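Local coordinates for SusD/RagB family nutrient-binding outer membrane lipoprotein (Bacteroides vulgatus, PDB 4F7A) that probably binds mucin O-glycans at the outer membrane as a SusD-like lipoprotein with a TPR-like helical fold, at residues A[30-35]-A[121-126]; A[98-103]-A[115-120]; A[197-202]-A[239-244]; A[369-374]-A[430-435]. All blocks are in the same frame, centred on the assembly; numbering follows the deposited sequence.

Interaction 1 (A[30-35]-A[121-126]); sequences KGIYFN and KVEAMH
Ile32, in the loop after helix 15-30, comes up to Ala124 on helix 111-132 with their CA atoms 5.3 Å apart, and Ile32 makes all the side-chain contacts of segment 30-35 with segment 121-126. Its CG2 branch lies anti to the backbone N (CG1 at chi1 -62°) and meets the carboxylate end of Glu123, with Ile32 CG2 3.7 Å from Glu123 OE2. The two side chains cross at about a right angle. Glu123 CG, anti to the backbone N (chi1 168°), lies 3.8 Å from Ile32 CD1, and the bend at chi2 (61°) turns the carboxylate so that OE2 comes to Ile32 CG2. Ala124 adds a looser apolar touch, its CB lying 4.3 Å from Ile32 CG1. No hydrogen bond joins the two segments; instead Ile32 O is held by Arg127, one residue beyond the helical segment, and the other carboxylate oxygen of Glu123 makes a long, weak ion pair with Arg206. Within the helix, His126 ND1 bonds to Val122 O at 3.0 Å, with the acceptor in the ring plane. The loop turns away at once, through an inverse gamma turn centred on Tyr33. The contact seats the loop between helices 15-30 and 44-51 on helix 111-132, inside the TPR-like helical part of this SusD homolog.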
loop_
_atom_site.group_PDB
_atom_site.type_symbol
_atom_site.label_atom_id
_atom_site.label_comp_id
_atom_site.label_asym_id
_atom_site.label_seq_id
_atom_site.Cartn_x
_atom_site.Cartn_y
_atom_site.Cartn_z
ATOM N N LYS A 30 12.599 -0.434 -9.359
ATOM C CA LYS A 30 12.787 0.921 -8.827
ATOM C C LYS A 30 11.533 1.777 -8.951
ATOM O O LYS A 30 11.422 2.806 -8.300
ATOM C CB LYS A 30 13.928 1.630 -9.551
ATOM C CG LYS A 30 15.280 1.020 -9.242
ATOM C CD LYS A 30 16.411 1.833 -9.876
ATOM C CE LYS A 30 17.777 1.295 -9.444
ATOM N NZ LYS A 30 18.931 1.924 -10.149
ATOM N N GLY A 31 10.601 1.349 -9.789
ATOM C CA GLY A 31 9.459 2.168 -10.161
ATOM C C GLY A 31 8.160 1.838 -9.435
ATOM O O GLY A 31 7.153 2.485 -9.683
ATOM N N ILE A 32 8.170 0.842 -8.558
ATOM C CA ILE A 32 6.951 0.472 -7.790
ATOM C C ILE A 32 6.726 1.477 -6.627
ATOM O O ILE A 32 5.773 2.245 -6.668
ATOM C CB ILE A 32 7.014 -0.986 -7.284
ATOM C CG1 ILE A 32 7.097 -1.962 -8.467
ATOM C CG2 ILE A 32 5.795 -1.303 -6.353
ATOM C CD1 ILE A 32 7.593 -3.393 -8.078
ATOM N N TYR A 33 7.586 1.428 -5.595
ATOM C CA TYR A 33 7.715 2.497 -4.555
ATOM C C TYR A 33 8.688 3.474 -5.178
ATOM O O TYR A 33 9.929 3.401 -4.985
ATOM C CB TYR A 33 8.278 1.912 -3.283
ATOM C CG TYR A 33 8.162 2.716 -1.988
ATOM C CD1 TYR A 33 6.950 2.817 -1.292
ATOM C CD2 TYR A 33 9.285 3.261 -1.402
ATOM C CE1 TYR A 33 6.874 3.477 -0.074
ATOM C CE2 TYR A 33 9.216 3.910 -0.189
ATOM C CZ TYR A 33 8.013 4.010 0.472
ATOM O OH TYR A 33 7.980 4.649 1.683
ATOM N N PHE A 34 8.097 4.330 -5.995
ATOM C CA PHE A 34 8.774 4.927 -7.133
ATOM C C PHE A 34 9.972 5.740 -6.710
ATOM O O PHE A 34 9.842 6.688 -5.947
ATOM C CB PHE A 34 7.793 5.818 -7.898
ATOM C CG PHE A 34 8.354 6.379 -9.169
ATOM C CD1 PHE A 34 9.125 7.529 -9.149
ATOM C CD2 PHE A 34 8.100 5.767 -10.385
ATOM C CE1 PHE A 34 9.648 8.053 -10.307
ATOM C CE2 PHE A 34 8.626 6.291 -11.560
ATOM C CZ PHE A 34 9.391 7.432 -11.524
ATOM N N ASN A 35 11.148 5.368 -7.205
ATOM C CA ASN A 35 12.309 6.255 -7.079
ATOM C C ASN A 35 13.277 6.036 -8.222
ATOM O O ASN A 35 14.503 5.961 -8.044
ATOM C CB ASN A 35 12.967 6.117 -5.716
ATOM C CG ASN A 35 13.617 7.414 -5.251
ATOM O OD1 ASN A 35 13.192 8.516 -5.646
ATOM N ND2 ASN A 35 14.634 7.300 -4.391
ATOM N N LYS A 121 4.469 -6.757 -12.685
ATOM C CA LYS A 121 3.499 -5.933 -13.404
ATOM C C LYS A 121 2.199 -5.808 -12.603
ATOM O O LYS A 121 1.608 -4.717 -12.493
ATOM C CB LYS A 121 3.270 -6.539 -14.791
ATOM C CG LYS A 121 2.407 -5.710 -15.701
ATOM C CD LYS A 121 2.500 -6.164 -17.156
ATOM C CE LYS A 121 1.859 -7.520 -17.397
ATOM N NZ LYS A 121 2.004 -8.026 -18.831
ATOM N N VAL A 122 1.781 -6.910 -11.996
ATOM C CA VAL A 122 0.594 -6.911 -11.141
ATOM C C VAL A 122 0.866 -6.143 -9.852
ATOM O O VAL A 122 0.022 -5.360 -9.396
ATOM C CB VAL A 122 0.124 -8.339 -10.791
ATOM C CG1 VAL A 122 -1.009 -8.291 -9.757
ATOM C CG2 VAL A 122 -0.296 -9.073 -12.028
ATOM N N GLU A 123 2.046 -6.356 -9.268
ATOM C CA GLU A 123 2.455 -5.581 -8.079
ATOM C C GLU A 123 2.382 -4.062 -8.336
ATOM O O GLU A 123 1.880 -3.317 -7.516
ATOM C CB GLU A 123 3.870 -5.980 -7.617
ATOM C CG GLU A 123 4.488 -5.024 -6.570
ATOM C CD GLU A 123 3.714 -4.924 -5.280
ATOM O OE1 GLU A 123 2.863 -5.812 -4.999
ATOM O OE2 GLU A 123 3.968 -3.940 -4.533
ATOM N N ALA A 124 2.898 -3.610 -9.478
ATOM C CA ALA A 124 2.868 -2.188 -9.827
ATOM C C ALA A 124 1.458 -1.695 -10.075
ATOM O O ALA A 124 1.058 -0.654 -9.572
ATOM C CB ALA A 124 3.731 -1.906 -11.078
HETATM N N MSE A 125 0.695 -2.429 -10.881
HETATM C CA MSE A 125 -0.523 -1.856 -11.418
HETATM C C MSE A 125 -1.747 -2.015 -10.511
HETATM O O MSE A 125 -2.693 -1.259 -10.639
HETATM C CB MSE A 125 -0.805 -2.415 -12.812
HETATM C CG MSE A 125 0.320 -2.125 -13.812
HETATM SE SE MSE A 125 0.890 -0.289 -13.850
HETATM C CE MSE A 125 -0.648 0.440 -14.764
ATOM N N HIS A 126 -1.744 -2.970 -9.590
ATOM C CA HIS A 126 -2.874 -3.049 -8.653
ATOM C C HIS A 126 -2.844 -1.800 -7.778
ATOM O O HIS A 126 -3.893 -1.298 -7.404
ATOM C CB HIS A 126 -2.895 -4.366 -7.842
ATOM C CG HIS A 126 -2.051 -4.344 -6.603
ATOM N ND1 HIS A 126 -0.686 -4.484 -6.640
ATOM C CD2 HIS A 126 -2.377 -4.153 -5.305
ATOM C CE1 HIS A 126 -0.204 -4.407 -5.409
ATOM N NE2 HIS A 126 -1.210 -4.197 -4.580
#

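Interaction 2 (A[98-103]-A[115-120]); sequences HKSTLI and GATLIL
Thr117 OG1 has two partners, one on each helix of the pair: Ser100 OG lies 2.8 Å from it across the interface, and it is also hydrogen-bonded to the carbonyl of Phe113 one turn back in its own helix. Ser100 reaches over because its hydroxyl stands anti to the backbone N (chi1 -174°), pointing off the helix at its neighbour. The methyl of Thr117 takes the other direction and nestles against Thr101, with Thr117 CG2 3.3 Å from Thr101 OG1 and 3.6 Å from Thr101 N. That hydroxyl of Thr101 is itself bonded elsewhere, to Ala97 O and to Lys121 NZ, so the methyl only rests beside an oxygen already engaged. Further along, Thr101 CG2 meets the end of Leu118 at CD2, 4.2 Å away, the two side chains crossing at about a right angle. Swapping Thr117 for a valine would remove the hydroxyl and is likely to leave both Ser100 OG and Phe113 O without this partner. The local axes of the helices pass 9.1 Å apart at 155°, nearly antiparallel; Thr101 and Thr117 have CA atoms 6.2 Å apart. Helices 84-104 and 111-132 thus form an antiparallel hairpin joined by a short connection. Around the second of them, Phe25 of helix 15-30 packs on Thr117, helix 151-174 receives Leu118 and Ile119, and helix 193-210 meets Ala116, Ile119 and Leu120.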
loop_
_atom_site.group_PDB
_atom_site.type_symbol
_atom_site.label_atom_id
_atom_site.label_comp_id
_atom_site.label_asym_id
_atom_site.label_seq_id
_atom_site.Cartn_x
_atom_site.Cartn_y
_atom_site.Cartn_z
ATOM N N HIS A 98 5.605 -3.954 -19.804
ATOM C CA HIS A 98 4.984 -4.505 -21.008
ATOM C C HIS A 98 6.052 -5.013 -21.992
ATOM O O HIS A 98 5.945 -6.143 -22.499
ATOM C CB HIS A 98 4.083 -3.467 -21.657
ATOM C CG HIS A 98 3.371 -3.984 -22.857
ATOM N ND1 HIS A 98 2.347 -4.900 -22.764
ATOM C CD2 HIS A 98 3.557 -3.746 -24.176
ATOM C CE1 HIS A 98 1.923 -5.200 -23.982
ATOM N NE2 HIS A 98 2.639 -4.509 -24.856
ATOM N N LYS A 99 7.087 -4.202 -22.254
ATOM C CA LYS A 99 8.204 -4.644 -23.099
ATOM C C LYS A 99 8.826 -5.930 -22.556
ATOM O O LYS A 99 9.119 -6.857 -23.309
ATOM C CB LYS A 99 9.294 -3.564 -23.209
ATOM C CG LYS A 99 10.450 -3.940 -24.135
ATOM N N SER A 100 8.999 -6.005 -21.245
ATOM C CA SER A 100 9.622 -7.181 -20.643
ATOM C C SER A 100 8.736 -8.411 -20.852
ATOM O O SER A 100 9.240 -9.516 -21.071
ATOM C CB SER A 100 9.904 -6.956 -19.152
ATOM O OG SER A 100 10.623 -8.047 -18.609
ATOM N N THR A 101 7.422 -8.217 -20.777
ATOM C CA THR A 101 6.471 -9.291 -21.117
ATOM C C THR A 101 6.662 -9.782 -22.555
ATOM O O THR A 101 6.787 -10.987 -22.810
ATOM C CB THR A 101 5.012 -8.853 -20.901
ATOM O OG1 THR A 101 4.873 -8.322 -19.581
ATOM C CG2 THR A 101 4.051 -10.054 -21.060
ATOM N N LEU A 102 6.724 -8.846 -23.491
ATOM C CA LEU A 102 6.798 -9.184 -24.896
ATOM C C LEU A 102 8.072 -9.946 -25.221
ATOM O O LEU A 102 8.041 -10.875 -26.019
ATOM C CB LEU A 102 6.724 -7.937 -25.777
ATOM C CG LEU A 102 5.404 -7.151 -25.764
ATOM C CD1 LEU A 102 5.487 -5.971 -26.743
ATOM C CD2 LEU A 102 4.174 -8.035 -26.057
ATOM N N ILE A 103 9.196 -9.564 -24.609
ATOM C CA ILE A 103 10.458 -10.199 -24.966
ATOM C C ILE A 103 10.749 -11.471 -24.198
ATOM O O ILE A 103 11.687 -12.164 -24.528
ATOM C CB ILE A 103 11.687 -9.226 -24.920
ATOM C CG1 ILE A 103 12.051 -8.803 -23.490
ATOM C CG2 ILE A 103 11.442 -8.014 -25.845
ATOM C CD1 ILE A 103 13.221 -7.815 -23.454
ATOM N N GLY A 115 7.697 -15.162 -15.794
ATOM C CA GLY A 115 6.937 -15.216 -14.540
ATOM C C GLY A 115 7.163 -14.015 -13.629
ATOM O O GLY A 115 6.220 -13.398 -13.144
ATOM N N ALA A 116 8.431 -13.686 -13.404
ATOM C CA ALA A 116 8.787 -12.549 -12.564
ATOM C C ALA A 116 8.244 -11.218 -13.112
ATOM O O ALA A 116 7.782 -10.376 -12.356
ATOM C CB ALA A 116 10.346 -12.491 -12.399
ATOM N N THR A 117 8.328 -11.029 -14.417
ATOM C CA THR A 117 7.801 -9.844 -15.064
ATOM C C THR A 117 6.329 -9.687 -14.746
ATOM O O THR A 117 5.890 -8.602 -14.378
ATOM C CB THR A 117 7.949 -9.895 -16.598
ATOM O OG1 THR A 117 9.319 -9.836 -16.943
ATOM C CG2 THR A 117 7.214 -8.715 -17.263
ATOM N N LEU A 118 5.568 -10.769 -14.901
ATOM C CA LEU A 118 4.119 -10.723 -14.684
ATOM C C LEU A 118 3.790 -10.354 -13.251
ATOM O O LEU A 118 2.908 -9.533 -13.012
ATOM C CB LEU A 118 3.466 -12.059 -15.034
ATOM C CG LEU A 118 3.444 -12.345 -16.535
ATOM C CD1 LEU A 118 2.775 -13.689 -16.834
ATOM C CD2 LEU A 118 2.752 -11.237 -17.295
ATOM N N ILE A 119 4.496 -10.969 -12.305
ATOM C CA ILE A 119 4.283 -10.675 -10.878
ATOM C C ILE A 119 4.577 -9.194 -10.600
ATOM O O ILE A 119 3.796 -8.490 -9.955
ATOM C CB ILE A 119 5.126 -11.627 -9.976
ATOM C CG1 ILE A 119 4.643 -13.078 -10.163
ATOM C CG2 ILE A 119 4.996 -11.238 -8.467
ATOM C CD1 ILE A 119 5.678 -14.142 -9.850
ATOM N N LEU A 120 5.709 -8.705 -11.076
ATOM C CA LEU A 120 6.024 -7.295 -10.872
ATOM C C LEU A 120 4.991 -6.365 -11.524
ATOM O O LEU A 120 4.678 -5.310 -10.998
ATOM C CB LEU A 120 7.417 -6.985 -11.412
ATOM C CG LEU A 120 8.583 -7.614 -10.684
ATOM C CD1 LEU A 120 9.880 -7.341 -11.491
ATOM C CD2 LEU A 120 8.677 -7.139 -9.211
#

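Interaction 3 (A[197-202]-A[239-244]); sequences IKFANS and ENIQIS
Lys198 and Glu239 close the contact with a salt bridge, Lys198 NZ standing 2.8 Å from Glu239 OE1 and using that oxygen's syn lone pair. A water completes a small ring of bonds: it accepts from Lys198 NZ at 3.0 Å and donates to Glu239 OE2 at 2.8 Å, so each carboxylate oxygen has a partner. OE2 also makes a long, weak ion pair with Arg195. Lys198 CG stands opposite the backbone N (chi1 -170°) and the chain is kinked at chi3 (-59°), which turns the amine onto the carboxylate; both residues are partly exposed. Two nearby carbonyls, Lys198 O and Asn240 O, have identified donors. Lys198 O accepts from Ser202 N and, at 2.8 Å, from Ser202 OG, which reach it from opposite faces of its carbonyl plane; the same hydroxyl is bonded to Ile234 N. On the other segment, Asn240 O is bonded to Asn189 ND2, and the side-chain Asn240 OD1 to Ala334 N.

Beneath this polar rim the apolar part is buried. Ile241 lies over one face of the Phe199 ring, a CH-pi contact with CG1 3.9 Å from the ring centroid and 17° off its normal. Ile241 CD1 sits 3.7 Å from Phe199 CG, while Ile241 CG2 reaches Phe199 CZ at the far end of the ring, also at 3.7 Å. Strand 241-243 pairs antiparallel with strand 329-332, so the contact sets a short two-stranded sheet on helix 193-210, within the TPR-like fold of this SusD homolog.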
loop_
_atom_site.group_PDB
_atom_site.type_symbol
_atom_site.label_atom_id
_atom_site.label_comp_id
_atom_site.label_asym_id
_atom_site.label_seq_id
_atom_site.Cartn_x
_atom_site.Cartn_y
_atom_site.Cartn_z
ATOM N N ILE A 197 7.241 -17.451 -6.790
ATOM C CA ILE A 197 5.912 -18.053 -6.734
ATOM C C ILE A 197 5.234 -17.761 -5.394
ATOM O O ILE A 197 4.039 -17.420 -5.340
ATOM C CB ILE A 197 5.942 -19.580 -6.993
ATOM C CG1 ILE A 197 6.523 -19.883 -8.385
ATOM C CG2 ILE A 197 4.496 -20.164 -6.845
ATOM C CD1 ILE A 197 6.679 -21.418 -8.719
ATOM N N LYS A 198 6.003 -17.832 -4.305
ATOM C CA LYS A 198 5.488 -17.449 -2.972
ATOM C C LYS A 198 5.028 -15.987 -2.900
ATOM O O LYS A 198 3.979 -15.677 -2.314
ATOM C CB LYS A 198 6.547 -17.770 -1.921
ATOM C CG LYS A 198 6.090 -17.664 -0.498
ATOM C CD LYS A 198 7.229 -17.935 0.486
ATOM C CE LYS A 198 7.841 -19.298 0.326
ATOM N NZ LYS A 198 8.621 -19.679 1.570
ATOM N N PHE A 199 5.795 -15.099 -3.519
ATOM C CA PHE A 199 5.405 -13.703 -3.742
ATOM C C PHE A 199 4.051 -13.654 -4.495
ATOM O O PHE A 199 3.089 -13.042 -4.012
ATOM C CB PHE A 199 6.564 -13.003 -4.503
ATOM C CG PHE A 199 6.340 -11.538 -4.870
ATOM C CD1 PHE A 199 5.236 -10.811 -4.464
ATOM C CD2 PHE A 199 7.301 -10.896 -5.626
ATOM C CE1 PHE A 199 5.092 -9.484 -4.833
ATOM C CE2 PHE A 199 7.174 -9.558 -5.991
ATOM C CZ PHE A 199 6.066 -8.854 -5.608
ATOM N N ALA A 200 3.957 -14.324 -5.636
ATOM C CA ALA A 200 2.701 -14.365 -6.408
ATOM C C ALA A 200 1.519 -14.890 -5.583
ATOM O O ALA A 200 0.417 -14.359 -5.658
ATOM C CB ALA A 200 2.869 -15.238 -7.671
ATOM N N ASN A 201 1.745 -15.939 -4.807
ATOM C CA ASN A 201 0.677 -16.521 -3.987
ATOM C C ASN A 201 0.189 -15.534 -2.935
ATOM O O ASN A 201 -1.009 -15.396 -2.704
ATOM C CB ASN A 201 1.114 -17.825 -3.305
ATOM C CG ASN A 201 1.427 -18.950 -4.274
ATOM O OD1 ASN A 201 0.894 -18.996 -5.382
ATOM N ND2 ASN A 201 2.260 -19.908 -3.829
ATOM N N SER A 202 1.124 -14.839 -2.294
ATOM C CA SER A 202 0.798 -13.869 -1.250
ATOM C C SER A 202 0.082 -12.668 -1.834
ATOM O O SER A 202 -0.881 -12.182 -1.271
ATOM C CB SER A 202 2.062 -13.429 -0.519
ATOM O OG SER A 202 2.747 -14.573 -0.023
ATOM N N GLU A 239 11.603 -13.092 4.630
ATOM C CA GLU A 239 11.192 -13.246 3.222
ATOM C C GLU A 239 10.278 -12.108 2.730
ATOM O O GLU A 239 9.639 -12.209 1.684
ATOM C CB GLU A 239 10.535 -14.626 3.012
ATOM C CG GLU A 239 11.508 -15.780 3.327
ATOM C CD GLU A 239 11.079 -17.143 2.794
ATOM O OE1 GLU A 239 9.894 -17.363 2.487
ATOM O OE2 GLU A 239 11.950 -18.024 2.729
ATOM N N ASN A 240 10.215 -11.019 3.486
ATOM C CA ASN A 240 9.340 -9.900 3.115
ATOM C C ASN A 240 9.765 -9.387 1.725
ATOM O O ASN A 240 10.947 -9.320 1.421
ATOM C CB ASN A 240 9.482 -8.758 4.132
ATOM C CG ASN A 240 8.721 -8.999 5.399
ATOM O OD1 ASN A 240 8.019 -10.013 5.529
ATOM N ND2 ASN A 240 8.870 -8.078 6.366
ATOM N N ILE A 241 8.788 -9.049 0.893
ATOM C CA ILE A 241 9.075 -8.418 -0.393
ATOM C C ILE A 241 9.397 -6.958 -0.096
ATOM O O ILE A 241 8.580 -6.231 0.478
ATOM C CB ILE A 241 7.888 -8.508 -1.367
ATOM C CG1 ILE A 241 7.413 -9.977 -1.512
ATOM C CG2 ILE A 241 8.250 -7.877 -2.733
ATOM C CD1 ILE A 241 8.508 -11.033 -1.880
ATOM N N GLN A 242 10.593 -6.545 -0.503
ATOM C CA GLN A 242 11.092 -5.209 -0.227
ATOM C C GLN A 242 12.167 -4.880 -1.245
ATOM O O GLN A 242 12.943 -5.743 -1.633
ATOM C CB GLN A 242 11.665 -5.120 1.181
ATOM C CG GLN A 242 12.687 -6.170 1.544
ATOM C CD GLN A 242 13.033 -6.126 3.020
ATOM O OE1 GLN A 242 12.261 -5.642 3.823
ATOM N NE2 GLN A 242 14.195 -6.635 3.373
ATOM N N ILE A 243 12.179 -3.637 -1.681
ATOM C CA ILE A 243 13.034 -3.206 -2.788
ATOM C C ILE A 243 14.380 -2.674 -2.327
ATOM O O ILE A 243 14.444 -1.790 -1.458
ATOM C CB ILE A 243 12.369 -2.122 -3.627
ATOM C CG1 ILE A 243 11.020 -2.611 -4.179
ATOM C CG2 ILE A 243 13.339 -1.670 -4.787
ATOM C CD1 ILE A 243 11.064 -3.861 -5.101
ATOM N N SER A 244 15.438 -3.188 -2.934
ATOM C CA SER A 244 16.796 -2.699 -2.685
ATOM C C SER A 244 17.761 -3.172 -3.744
ATOM O O SER A 244 17.530 -4.180 -4.424
ATOM C CB SER A 244 17.309 -3.123 -1.297
ATOM O OG SER A 244 17.491 -4.538 -1.208
HETATM O O HOH W 1 11.506 -20.439 1.446
#

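Interaction 4 (A[369-374]-A[430-435]); sequences SQWGAG and ACWPEG
Trp371 and Trp432 form the tight half of the contact, an offset edge-to-face pair in which the edge of Trp432 is turned toward the face of Trp371. Trp432 CG is anti to the backbone N (chi1 -174°), which carries the ring edge to Trp371. The six-membered rings are 5.5 Å apart between centroids, with planes at 66°, and Trp371 CH2 meets Trp432 CZ3 at 3.8 Å. At the rim of the Trp371 ring, near its plane, CZ2 approaches Trp432 O to 3.3 Å. Pro433, entered through a cis peptide bond, lays its CB over the centre of the Trp432 ring. Tyr282 stacks on Trp432 and meets Trp371 edge-to-face, while Trp432 NE1 is bonded to Tyr283 OH.

The other half is hydrated. Gln370 does not reach Ala430 directly; two waters bridge the interval. One donates to Gln370 OE1 and to Ala430 O, each at 2.7 Å, and weakly accepts from Trp371 NE1. The second accepts from Gln370 NE2 and donates to Ala430 O and, at 2.7 Å, to Trp432 O, giving Ala430 O two water donors. The amide NE2 lies over one face of the Trp371 ring, offset toward its rim. With a leucine in place of Trp371, Trp432 would probably lose the ring face its edge now meets, and the first water its indole neighbour. The C-terminal ends of helices 356-371 and 416-431 meet here, with Tyr282, Trp371 and Trp432 clustered between them; the first closes in a Schellman motif at Gly372, and past the cis-proline Glu434 N-caps the next helix, 435-445.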
loop_
_atom_site.group_PDB
_atom_site.type_symbol
_atom_site.label_atom_id
_atom_site.label_comp_id
_atom_site.label_asym_id
_atom_site.label_seq_id
_atom_site.Cartn_x
_atom_site.Cartn_y
_atom_site.Cartn_z
ATOM N N SER A 369 8.589 -9.152 15.325
ATOM C CA SER A 369 9.872 -9.722 14.934
ATOM C C SER A 369 10.532 -8.975 13.765
ATOM O O SER A 369 11.736 -8.785 13.761
ATOM C CB SER A 369 9.718 -11.202 14.583
ATOM O OG SER A 369 9.336 -11.940 15.727
ATOM N N GLN A 370 9.745 -8.571 12.771
ATOM C CA GLN A 370 10.249 -7.789 11.633
ATOM C C GLN A 370 11.033 -6.567 12.118
ATOM O O GLN A 370 12.061 -6.226 11.556
ATOM C CB GLN A 370 9.066 -7.293 10.808
ATOM C CG GLN A 370 9.411 -6.472 9.593
ATOM C CD GLN A 370 8.204 -5.940 8.864
ATOM O OE1 GLN A 370 7.137 -6.544 8.891
ATOM N NE2 GLN A 370 8.359 -4.799 8.216
ATOM N N TRP A 371 10.484 -5.891 13.121
ATOM C CA TRP A 371 10.976 -4.597 13.592
ATOM C C TRP A 371 11.907 -4.699 14.782
ATOM O O TRP A 371 12.466 -3.703 15.197
ATOM C CB TRP A 371 9.787 -3.681 13.929
ATOM C CG TRP A 371 9.009 -3.301 12.721
ATOM C CD1 TRP A 371 7.772 -3.747 12.361
ATOM C CD2 TRP A 371 9.443 -2.435 11.670
ATOM N NE1 TRP A 371 7.407 -3.209 11.160
ATOM C CE2 TRP A 371 8.412 -2.398 10.709
ATOM C CE3 TRP A 371 10.608 -1.700 11.437
ATOM C CZ2 TRP A 371 8.492 -1.626 9.547
ATOM C CZ3 TRP A 371 10.686 -0.931 10.273
ATOM C CH2 TRP A 371 9.623 -0.907 9.348
ATOM N N GLY A 372 12.080 -5.891 15.334
ATOM C CA GLY A 372 12.929 -6.088 16.526
ATOM C C GLY A 372 12.241 -5.628 17.810
ATOM O O GLY A 372 12.903 -5.214 18.769
ATOM N N ALA A 373 10.919 -5.711 17.840
ATOM C CA ALA A 373 10.138 -5.200 18.976
ATOM C C ALA A 373 9.941 -6.238 20.075
ATOM O O ALA A 373 9.314 -5.958 21.106
ATOM C CB ALA A 373 8.781 -4.667 18.482
ATOM N N GLY A 374 10.487 -7.434 19.865
ATOM C CA GLY A 374 10.431 -8.486 20.873
ATOM C C GLY A 374 9.230 -9.402 20.694
ATOM O O GLY A 374 8.721 -9.611 19.573
ATOM N N ALA A 430 1.146 -3.053 10.866
ATOM C CA ALA A 430 2.154 -3.947 10.316
ATOM C C ALA A 430 2.588 -3.609 8.899
ATOM O O ALA A 430 3.693 -3.976 8.508
ATOM C CB ALA A 430 1.645 -5.411 10.366
ATOM N N CYS A 431 1.743 -2.901 8.131
ATOM C CA CYS A 431 2.101 -2.511 6.752
ATOM C C CYS A 431 2.969 -1.257 6.680
ATOM O O CYS A 431 3.434 -0.898 5.599
ATOM C CB CYS A 431 0.825 -2.299 5.917
ATOM S SG CYS A 431 0.049 -3.864 5.421
ATOM N N TRP A 432 3.151 -0.586 7.823
ATOM C CA TRP A 432 3.915 0.655 7.918
ATOM C C TRP A 432 5.339 0.418 7.404
ATOM O O TRP A 432 5.936 -0.621 7.716
ATOM C CB TRP A 432 3.948 1.107 9.388
ATOM C CG TRP A 432 4.576 2.448 9.637
ATOM C CD1 TRP A 432 3.929 3.645 9.727
ATOM C CD2 TRP A 432 5.967 2.736 9.781
ATOM N NE1 TRP A 432 4.823 4.649 9.926
ATOM C CE2 TRP A 432 6.086 4.116 9.980
ATOM C CE3 TRP A 432 7.133 1.950 9.801
ATOM C CZ2 TRP A 432 7.321 4.740 10.192
ATOM C CZ3 TRP A 432 8.339 2.577 9.993
ATOM C CH2 TRP A 432 8.424 3.954 10.188
ATOM N N PRO A 433 5.902 1.379 6.636
ATOM C CA PRO A 433 5.405 2.722 6.285
ATOM C C PRO A 433 4.678 2.841 4.941
ATOM O O PRO A 433 4.502 3.963 4.425
ATOM C CB PRO A 433 6.684 3.522 6.224
ATOM C CG PRO A 433 7.674 2.509 5.608
ATOM C CD PRO A 433 7.284 1.181 6.166
ATOM N N GLU A 434 4.233 1.714 4.405
ATOM C CA GLU A 434 3.753 1.661 3.016
ATOM C C GLU A 434 2.293 2.090 2.952
ATOM O O GLU A 434 1.381 1.286 3.157
ATOM C CB GLU A 434 3.945 0.255 2.422
ATOM C CG GLU A 434 4.088 0.253 0.886
ATOM C CD GLU A 434 2.809 0.695 0.217
ATOM O OE1 GLU A 434 1.871 -0.127 0.228
ATOM O OE2 GLU A 434 2.740 1.853 -0.300
ATOM N N GLY A 435 2.093 3.356 2.611
ATOM C CA GLY A 435 0.792 3.996 2.703
ATOM C C GLY A 435 -0.253 3.528 1.705
ATOM O O GLY A 435 -1.451 3.649 1.971
HETATM O O HOH W 2 5.300 -5.199 10.293
HETATM O O HOH W 3 6.069 -3.290 7.199
#

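In the fold
From the N terminus, interaction 1 closes the first large loop, joining the segment after helix 15-30 to helix 111-132. Interaction 2 is nested inside it, being the turn-back between helices 84-104 and 111-132, and shares the latter helix. Interactions 3 and 4 follow in series, with no crossing. The first three nonetheless form one packed block: Phe199 of interaction 3 touches Glu123 of interaction 1 and Ile119 of interaction 2. Interaction 3 ties helix 193-210 to strand 241-243, and its Asn240 touches Gln370 of interaction 4, where helices 356-371 and 416-431 end. Interactions 2 and 4, with centres about 30 Å apart, do not touch.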